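Local coordinates for protein arginine decarboxylase (Campylobacter jejuni subsp. jejuni, PDB 3NZP) that probably catalyses the pyridoxal-phosphate-dependent decarboxylation of arginine to agmatine, a step in the biosynthesis of spermidine and other polyamines, at residues Phe14-Cys22 and Ile462-Glu470; Glu26-Glu37 and Ile538-Val547. All blocks are in the same frame, centred on the assembly; numbering follows the deposited sequence.

Along the chain the segments alternate: 14-22 and 26-37 come first, then 462-470 and 538-547, so an N-terminal hairpin and the helix right after it each reach a partner more than 400 residues further on. Both partners contribute strands to the same mixed sheet, which is separate from the eight-stranded parallel barrel that forms the pyridoxal-binding domain. The two contact centres lie about 14 Å apart, away from the pyridoxal-phosphate pocket. They also meet directly: V21 O accepts a probable hydrogen bond from I31 N at 3.1 Å, and a long, weak ion pair joins K20 to D33. Interactions 1 and 2 thus join the start of the chain to late strands of the mixed-sheet β-domain.

Interaction 1 of 2, residues Phe14-Cys22 and Ile462-Glu470; sequences FIIKNGKVC and IMPLDRLDE
The clearest bump is L468, whose CD1 fits into a hollow of the 14-22 β-hairpin, 3.5 Å from CG2 of I16 and 4.1 Å from CB of V21. The I16 and L468 side chains cross at about a right angle. Beside this knob, selenomethionine M463 reaches toward the hairpin, and a bend at chi3 (-71°) sets its methyl against both hairpin residues: CE is 4.0 Å from V21 CB and 4.1 Å from I16 CD1. V21 CG1 lies against the backbone of L465, 3.7 Å from its CA.

Where the hairpin turns, G19 offers a bare backbone, and D469 packs over it with CB 3.7 Å from G19 CA. Two backbone bonds join the segments, one at the turn, one on the next strand. L468 N donates almost straight to G19 O (168° at the hydrogen), whereas V21 N meets L465 O at 3.1 Å from above the carbonyl plane.

Outside the pair, R467 forms a salt bridge with E507. Strand 462-464 runs antiparallel to strand 510-513 in the mixed sheet, and the L465 side chain turns to helix 31-40, touching I31, I32 and V35, so the hairpin, the helix and the sheet edge converge here.

Interaction 2 of 2, residues Glu26-Glu37 and Ile538-Val547; sequences EKKPAIIDIVKE and ISINEKGYEV
Y545 lies flat against I34: CG1 of the isoleucine sits over the ring, 3.7 Å from the centroid and 13° off the normal, a CH-pi contact. It joins helix 31-40 to a β-hairpin made of strands 534-540 and 545-551, part of the mixed sheet of the β-domain. The other branch of I34, CG2, turns to the neighbouring strand and meets I538 CD1 at 3.6 Å, so one helix residue touches both arms of the hairpin. Before the helix, P29 packs against both strands, its CG 3.7 Å from I540 CD1 and its CB 3.9 Å from CD2 of Y545.

The phenol end is held as well. Y545 OH donates a weak hydrogen bond to OE1 of E37 at 2.8 Å. E37 starts with CG opposite its own backbone N (chi1 -167°) and stays extended, which carries the carboxylate to the hydroxyl; OE2 rests 4.0 Å from V547 CG2. At the far end of the contact K27 bends along its chain and may give a weak hydrogen bond from NZ to K543 O, though the placement of its end is doubtful.

Further out, the helix is backed by F510 and I333, which V35 touches, while I23 packs on both P29 and I540. The turn that receives K27 is itself set by an Asx motif at N541: its OD1 accepts the backbone N of G544 at 2.9 Å, the donor tilted 33° from the plane of the amide carbonyl.

Interaction 1 of 2, residues Phe14-Cys22 and Ile462-Glu470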
loop_
_atom_site.group_PDB
_atom_site.type_symbol
_atom_site.label_atom_id
_atom_site.label_comp_id
_atom_site.label_asym_id
_atom_site.label_seq_id
_atom_site.Cartn_x
_atom_site.Cartn_y
_atom_site.Cartn_z
ATOM N N PHE B 14 1.888 27.050 9.212
ATOM C CA PHE B 14 2.507 27.439 7.954
ATOM C C PHE B 14 1.963 28.777 7.506
ATOM O O PHE B 14 0.764 29.023 7.595
ATOM C CB PHE B 14 2.233 26.401 6.865
ATOM C CG PHE B 14 2.755 25.038 7.185
ATOM C CD1 PHE B 14 1.922 24.068 7.732
ATOM C CD2 PHE B 14 4.085 24.725 6.954
ATOM C CE1 PHE B 14 2.414 22.803 8.043
ATOM C CE2 PHE B 14 4.584 23.465 7.263
ATOM C CZ PHE B 14 3.745 22.503 7.808
ATOM N N ILE B 15 2.841 29.647 7.029
ATOM C CA ILE B 15 2.411 30.949 6.564
ATOM C C ILE B 15 3.145 31.334 5.280
ATOM O O ILE B 15 4.272 30.893 5.036
ATOM C CB ILE B 15 2.666 32.027 7.633
ATOM C CG1 ILE B 15 1.954 33.326 7.244
ATOM C CG2 ILE B 15 4.161 32.289 7.770
ATOM C CD1 ILE B 15 2.082 34.435 8.288
ATOM N N ILE B 16 2.495 32.153 4.459
ATOM C CA ILE B 16 3.084 32.600 3.206
ATOM C C ILE B 16 3.742 33.962 3.390
ATOM O O ILE B 16 3.101 34.917 3.821
ATOM C CB ILE B 16 2.030 32.707 2.099
ATOM C CG1 ILE B 16 1.296 31.372 1.931
ATOM C CG2 ILE B 16 2.711 33.093 0.800
ATOM C CD1 ILE B 16 0.203 31.385 0.864
ATOM N N LYS B 17 5.025 34.046 3.055
ATOM C CA LYS B 17 5.780 35.288 3.206
ATOM C C LYS B 17 5.989 36.016 1.892
ATOM O O LYS B 17 5.039 36.508 1.273
ATOM C CB LYS B 17 7.141 34.997 3.828
ATOM C CG LYS B 17 7.683 36.128 4.685
ATOM C CD LYS B 17 6.781 36.373 5.897
ATOM C CE LYS B 17 7.407 37.364 6.886
ATOM N NZ LYS B 17 8.762 36.939 7.372
ATOM N N ASN B 18 7.242 36.091 1.464
ATOM C CA ASN B 18 7.560 36.776 0.220
ATOM C C ASN B 18 7.224 35.889 -0.948
ATOM O O ASN B 18 8.109 35.477 -1.689
ATOM C CB ASN B 18 9.038 37.122 0.179
ATOM C CG ASN B 18 9.517 37.694 1.478
ATOM O OD1 ASN B 18 8.987 38.697 1.958
ATOM N ND2 ASN B 18 10.521 37.050 2.074
ATOM N N GLY B 19 5.941 35.592 -1.108
ATOM C CA GLY B 19 5.521 34.739 -2.204
ATOM C C GLY B 19 5.993 33.305 -2.026
ATOM O O GLY B 19 5.990 32.527 -2.974
ATOM N N LYS B 20 6.397 32.950 -0.812
ATOM C CA LYS B 20 6.870 31.604 -0.542
ATOM C C LYS B 20 6.382 31.093 0.813
ATOM O O LYS B 20 6.335 31.841 1.789
ATOM C CB LYS B 20 8.398 31.576 -0.589
ATOM C CG LYS B 20 9.042 32.710 0.180
ATOM C CD LYS B 20 10.560 32.638 0.137
ATOM C CE LYS B 20 11.116 32.818 -1.264
ATOM N NZ LYS B 20 12.611 32.813 -1.217
ATOM N N VAL B 21 6.012 29.817 0.870
ATOM C CA VAL B 21 5.536 29.222 2.113
ATOM C C VAL B 21 6.704 29.001 3.095
ATOM O O VAL B 21 7.789 28.561 2.699
ATOM C CB VAL B 21 4.802 27.880 1.819
ATOM C CG1 VAL B 21 5.693 26.977 1.006
ATOM C CG2 VAL B 21 4.399 27.197 3.118
ATOM N N CYS B 22 6.467 29.334 4.368
ATOM C CA CYS B 22 7.462 29.195 5.444
ATOM C C CYS B 22 6.869 28.573 6.701
ATOM O O CYS B 22 5.655 28.377 6.818
ATOM C CB CYS B 22 8.019 30.551 5.873
ATOM S SG CYS B 22 8.073 31.792 4.606
ATOM N N ILE B 462 -1.601 20.175 -1.406
ATOM C CA ILE B 462 -0.496 20.376 -2.347
ATOM C C ILE B 462 -0.380 21.835 -2.775
ATOM O O ILE B 462 -1.353 22.412 -3.245
ATOM C CB ILE B 462 -0.721 19.507 -3.589
ATOM C CG1 ILE B 462 -0.743 18.040 -3.177
ATOM C CG2 ILE B 462 0.348 19.787 -4.613
ATOM C CD1 ILE B 462 -1.173 17.099 -4.270
HETATM N N MSE B 463 0.799 22.427 -2.610
HETATM C CA MSE B 463 1.007 23.820 -3.007
HETATM C C MSE B 463 2.476 24.081 -3.325
HETATM O O MSE B 463 3.362 23.482 -2.711
HETATM C CB MSE B 463 0.585 24.778 -1.898
HETATM C CG MSE B 463 1.540 24.785 -0.729
HETATM SE SE MSE B 463 1.044 26.078 0.602
HETATM C CE MSE B 463 1.495 27.689 -0.366
ATOM N N PRO B 464 2.756 24.978 -4.283
ATOM C CA PRO B 464 4.133 25.295 -4.661
ATOM C C PRO B 464 4.879 25.902 -3.488
ATOM O O PRO B 464 4.265 26.484 -2.598
ATOM C CB PRO B 464 3.956 26.296 -5.786
ATOM C CG PRO B 464 2.639 25.910 -6.370
ATOM C CD PRO B 464 1.808 25.680 -5.156
ATOM N N LEU B 465 6.200 25.785 -3.490
ATOM C CA LEU B 465 6.981 26.333 -2.395
ATOM C C LEU B 465 7.223 27.829 -2.483
ATOM O O LEU B 465 7.539 28.474 -1.482
ATOM C CB LEU B 465 8.319 25.615 -2.288
ATOM C CG LEU B 465 8.305 24.385 -1.376
ATOM C CD1 LEU B 465 7.300 23.372 -1.896
ATOM C CD2 LEU B 465 9.707 23.789 -1.317
ATOM N N ASP B 466 7.074 28.375 -3.681
ATOM C CA ASP B 466 7.299 29.793 -3.902
ATOM C C ASP B 466 6.436 30.269 -5.058
ATOM O O ASP B 466 5.611 29.518 -5.588
ATOM C CB ASP B 466 8.774 30.039 -4.226
ATOM C CG ASP B 466 9.173 29.488 -5.588
ATOM O OD1 ASP B 466 10.363 29.610 -5.964
ATOM O OD2 ASP B 466 8.299 28.929 -6.295
ATOM N N ARG B 467 6.648 31.521 -5.451
ATOM C CA ARG B 467 5.906 32.132 -6.544
ATOM C C ARG B 467 4.429 32.271 -6.153
ATOM O O ARG B 467 3.543 32.283 -7.007
ATOM C CB ARG B 467 6.049 31.276 -7.801
ATOM C CG ARG B 467 6.161 32.076 -9.078
ATOM C CD ARG B 467 6.249 31.152 -10.272
ATOM N NE ARG B 467 7.426 30.291 -10.180
ATOM C CZ ARG B 467 8.585 30.533 -10.782
ATOM N NH1 ARG B 467 9.597 29.684 -10.625
ATOM N NH2 ARG B 467 8.718 31.612 -11.553
ATOM N N LEU B 468 4.183 32.394 -4.851
ATOM C CA LEU B 468 2.831 32.520 -4.303
ATOM C C LEU B 468 2.258 33.922 -4.420
ATOM O O LEU B 468 1.037 34.107 -4.373
ATOM C CB LEU B 468 2.829 32.084 -2.836
ATOM C CG LEU B 468 3.130 30.596 -2.648
ATOM C CD1 LEU B 468 3.442 30.295 -1.181
ATOM C CD2 LEU B 468 1.935 29.789 -3.151
ATOM N N ASP B 469 3.145 34.907 -4.552
ATOM C CA ASP B 469 2.736 36.303 -4.695
ATOM C C ASP B 469 2.074 36.496 -6.068
ATOM O O ASP B 469 1.421 37.506 -6.316
ATOM C CB ASP B 469 3.956 37.216 -4.540
ATOM C CG ASP B 469 5.123 36.798 -5.432
ATOM O OD1 ASP B 469 6.255 37.272 -5.188
ATOM O OD2 ASP B 469 4.921 36.001 -6.373
ATOM N N GLU B 470 2.240 35.503 -6.943
ATOM C CA GLU B 470 1.666 35.514 -8.287
ATOM C C GLU B 470 0.455 34.595 -8.336
ATOM O O GLU B 470 0.379 33.617 -7.598
ATOM C CB GLU B 470 2.688 35.022 -9.302
ATOM C CG GLU B 470 3.914 35.892 -9.406
ATOM C CD GLU B 470 5.047 35.203 -10.141
ATOM O OE1 GLU B 470 4.815 34.704 -11.270
ATOM O OE2 GLU B 470 6.170 35.162 -9.583
#

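Interaction 2 of 2, residues Glu26-Glu37 and Ile538-Val547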
loop_
_atom_site.group_PDB
_atom_site.type_symbol
_atom_site.label_atom_id
_atom_site.label_comp_id
_atom_site.label_asym_id
_atom_site.label_seq_id
_atom_site.Cartn_x
_atom_site.Cartn_y
_atom_site.Cartn_z
ATOM N N GLU B 26 10.003 31.206 14.061
ATOM C CA GLU B 26 10.851 32.323 14.466
ATOM C C GLU B 26 10.822 33.343 13.342
ATOM O O GLU B 26 9.827 34.041 13.158
ATOM C CB GLU B 26 12.288 31.853 14.698
ATOM C CG GLU B 26 12.894 32.379 15.971
ATOM C CD GLU B 26 12.389 31.641 17.200
ATOM O OE1 GLU B 26 12.827 31.976 18.324
ATOM O OE2 GLU B 26 11.557 30.723 17.041
ATOM N N LYS B 27 11.916 33.417 12.588
ATOM C CA LYS B 27 11.999 34.322 11.451
ATOM C C LYS B 27 11.116 33.828 10.310
ATOM O O LYS B 27 11.168 34.366 9.203
ATOM C CB LYS B 27 13.434 34.434 10.942
ATOM C CG LYS B 27 14.271 35.490 11.652
ATOM C CD LYS B 27 14.672 35.071 13.054
ATOM C CE LYS B 27 15.854 34.124 13.010
ATOM N NZ LYS B 27 17.073 34.731 12.396
ATOM N N LYS B 28 10.308 32.806 10.570
ATOM C CA LYS B 28 9.431 32.271 9.541
ATOM C C LYS B 28 10.249 31.824 8.325
ATOM O O LYS B 28 10.023 32.299 7.199
ATOM C CB LYS B 28 8.413 33.334 9.124
ATOM C CG LYS B 28 7.688 33.978 10.297
ATOM C CD LYS B 28 6.618 34.956 9.831
ATOM C CE LYS B 28 6.079 35.756 10.999
ATOM N NZ LYS B 28 5.563 34.839 12.048
ATOM N N PRO B 29 11.211 30.903 8.538
ATOM C CA PRO B 29 12.079 30.373 7.481
ATOM C C PRO B 29 11.275 29.754 6.343
ATOM O O PRO B 29 10.337 28.999 6.587
ATOM C CB PRO B 29 12.931 29.347 8.221
ATOM C CG PRO B 29 12.006 28.869 9.284
ATOM C CD PRO B 29 11.411 30.155 9.788
ATOM N N ALA B 30 11.632 30.088 5.106
ATOM C CA ALA B 30 10.938 29.558 3.936
ATOM C C ALA B 30 11.444 28.166 3.605
ATOM O O ALA B 30 12.648 27.900 3.649
ATOM C CB ALA B 30 11.147 30.480 2.734
ATOM N N ILE B 31 10.516 27.274 3.272
ATOM C CA ILE B 31 10.862 25.894 2.934
ATOM C C ILE B 31 11.732 25.872 1.681
ATOM O O ILE B 31 12.734 25.161 1.630
ATOM C CB ILE B 31 9.581 25.057 2.722
ATOM C CG1 ILE B 31 8.817 24.949 4.036
ATOM C CG2 ILE B 31 9.925 23.668 2.272
ATOM C CD1 ILE B 31 7.436 24.385 3.872
ATOM N N ILE B 32 11.351 26.669 0.686
ATOM C CA ILE B 32 12.093 26.750 -0.567
ATOM C C ILE B 32 13.566 27.070 -0.327
ATOM O O ILE B 32 14.421 26.671 -1.111
ATOM C CB ILE B 32 11.511 27.837 -1.483
ATOM C CG1 ILE B 32 12.217 27.818 -2.836
ATOM C CG2 ILE B 32 11.661 29.193 -0.823
ATOM C CD1 ILE B 32 11.800 26.681 -3.710
ATOM N N ASP B 33 13.855 27.799 0.748
ATOM C CA ASP B 33 15.234 28.165 1.083
ATOM C C ASP B 33 15.983 26.961 1.629
ATOM O O ASP B 33 17.132 26.704 1.263
ATOM C CB ASP B 33 15.273 29.268 2.148
ATOM C CG ASP B 33 14.957 30.650 1.593
ATOM O OD1 ASP B 33 14.868 31.592 2.415
ATOM O OD2 ASP B 33 14.807 30.801 0.358
ATOM N N ILE B 34 15.331 26.237 2.531
ATOM C CA ILE B 34 15.932 25.058 3.134
ATOM C C ILE B 34 16.212 24.050 2.031
ATOM O O ILE B 34 17.273 23.426 2.007
ATOM C CB ILE B 34 14.996 24.441 4.192
ATOM C CG1 ILE B 34 14.665 25.488 5.256
ATOM C CG2 ILE B 34 15.668 23.257 4.856
ATOM C CD1 ILE B 34 13.578 25.069 6.199
ATOM N N VAL B 35 15.267 23.904 1.105
ATOM C CA VAL B 35 15.447 22.963 0.001
ATOM C C VAL B 35 16.695 23.328 -0.788
ATOM O O VAL B 35 17.607 22.508 -0.929
ATOM C CB VAL B 35 14.235 22.954 -0.957
ATOM C CG1 VAL B 35 14.511 22.024 -2.130
ATOM C CG2 VAL B 35 13.004 22.497 -0.219
ATOM N N LYS B 36 16.728 24.561 -1.293
ATOM C CA LYS B 36 17.864 25.047 -2.073
ATOM C C LYS B 36 19.200 24.724 -1.409
ATOM O O LYS B 36 20.113 24.205 -2.057
ATOM C CB LYS B 36 17.756 26.553 -2.291
ATOM C CG LYS B 36 16.825 26.969 -3.407
ATOM C CD LYS B 36 16.897 28.482 -3.600
ATOM C CE LYS B 36 16.247 28.944 -4.904
ATOM N NZ LYS B 36 14.781 28.681 -4.972
ATOM N N GLU B 37 19.309 25.027 -0.117
ATOM C CA GLU B 37 20.540 24.771 0.623
ATOM C C GLU B 37 20.912 23.298 0.536
ATOM O O GLU B 37 22.056 22.952 0.232
ATOM C CB GLU B 37 20.387 25.168 2.089
ATOM C CG GLU B 37 21.721 25.218 2.808
ATOM C CD GLU B 37 21.594 25.343 4.318
ATOM O OE1 GLU B 37 20.772 26.156 4.794
ATOM O OE2 GLU B 37 22.334 24.629 5.028
ATOM N N ILE B 538 14.924 19.505 10.163
ATOM C CA ILE B 538 15.187 20.937 10.263
ATOM C C ILE B 538 14.879 21.532 11.632
ATOM O O ILE B 538 13.734 21.498 12.089
ATOM C CB ILE B 538 14.380 21.714 9.208
ATOM C CG1 ILE B 538 14.574 21.071 7.840
ATOM C CG2 ILE B 538 14.842 23.146 9.150
ATOM C CD1 ILE B 538 16.024 20.833 7.500
ATOM N N SER B 539 15.904 22.078 12.280
ATOM C CA SER B 539 15.743 22.696 13.591
ATOM C C SER B 539 15.615 24.198 13.424
ATOM O O SER B 539 16.282 24.793 12.586
ATOM C CB SER B 539 16.943 22.386 14.476
ATOM O OG SER B 539 16.714 22.859 15.790
ATOM N N ILE B 540 14.768 24.823 14.224
ATOM C CA ILE B 540 14.580 26.257 14.096
ATOM C C ILE B 540 14.696 26.962 15.441
ATOM O O ILE B 540 14.225 26.451 16.461
ATOM C CB ILE B 540 13.194 26.555 13.492
ATOM C CG1 ILE B 540 12.979 25.749 12.209
ATOM C CG2 ILE B 540 13.085 28.013 13.156
ATOM C CD1 ILE B 540 11.613 25.974 11.567
ATOM N N ASN B 541 15.328 28.134 15.448
ATOM C CA ASN B 541 15.480 28.921 16.679
ATOM C C ASN B 541 15.503 30.411 16.349
ATOM O O ASN B 541 15.201 30.802 15.218
ATOM C CB ASN B 541 16.755 28.521 17.426
ATOM C CG ASN B 541 18.013 28.906 16.681
ATOM O OD1 ASN B 541 17.980 29.178 15.479
ATOM N ND2 ASN B 541 19.138 28.919 17.390
ATOM N N GLU B 542 15.850 31.240 17.330
ATOM C CA GLU B 542 15.885 32.688 17.125
ATOM C C GLU B 542 16.956 33.123 16.126
ATOM O O GLU B 542 16.835 34.178 15.502
ATOM C CB GLU B 542 16.093 33.413 18.464
ATOM C CG GLU B 542 17.386 33.047 19.195
ATOM C CD GLU B 542 17.230 31.876 20.152
ATOM O OE1 GLU B 542 16.548 32.040 21.189
ATOM O OE2 GLU B 542 17.790 30.793 19.873
ATOM N N LYS B 543 17.997 32.305 15.979
ATOM C CA LYS B 543 19.110 32.584 15.062
ATOM C C LYS B 543 18.731 32.237 13.621
ATOM O O LYS B 543 19.264 32.808 12.672
ATOM C CB LYS B 543 20.341 31.756 15.463
ATOM C CG LYS B 543 20.630 31.724 16.955
ATOM C CD LYS B 543 20.979 33.103 17.490
ATOM C CE LYS B 543 21.090 33.106 19.013
ATOM N NZ LYS B 543 22.054 32.089 19.526
ATOM N N GLY B 544 17.817 31.280 13.475
ATOM C CA GLY B 544 17.369 30.841 12.160
ATOM C C GLY B 544 17.093 29.345 12.150
ATOM O O GLY B 544 16.603 28.787 13.139
ATOM N N TYR B 545 17.404 28.679 11.043
ATOM C CA TYR B 545 17.173 27.235 10.960
ATOM C C TYR B 545 18.481 26.512 10.738
ATOM O O TYR B 545 19.443 27.100 10.274
ATOM C CB TYR B 545 16.211 26.916 9.821
ATOM C CG TYR B 545 16.804 27.077 8.450
ATOM C CD1 TYR B 545 17.490 26.028 7.843
ATOM C CD2 TYR B 545 16.650 28.264 7.743
ATOM C CE1 TYR B 545 18.001 26.156 6.558
ATOM C CE2 TYR B 545 17.156 28.405 6.461
ATOM C CZ TYR B 545 17.828 27.346 5.872
ATOM O OH TYR B 545 18.303 27.468 4.589
ATOM N N GLU B 546 18.527 25.232 11.070
ATOM C CA GLU B 546 19.755 24.476 10.889
ATOM C C GLU B 546 19.492 23.039 10.445
ATOM O O GLU B 546 18.921 22.231 11.186
ATOM C CB GLU B 546 20.566 24.501 12.185
ATOM C CG GLU B 546 21.693 23.488 12.240
ATOM C CD GLU B 546 22.422 23.498 13.573
ATOM O OE1 GLU B 546 23.143 22.516 13.866
ATOM O OE2 GLU B 546 22.276 24.489 14.327
ATOM N N VAL B 547 19.909 22.729 9.222
ATOM C CA VAL B 547 19.732 21.389 8.682
ATOM C C VAL B 547 20.546 20.418 9.518
ATOM O O VAL B 547 21.623 20.764 9.992
ATOM C CB VAL B 547 20.215 21.309 7.220
ATOM C CG1 VAL B 547 20.040 19.895 6.692
ATOM C CG2 VAL B 547 19.428 22.295 6.367
#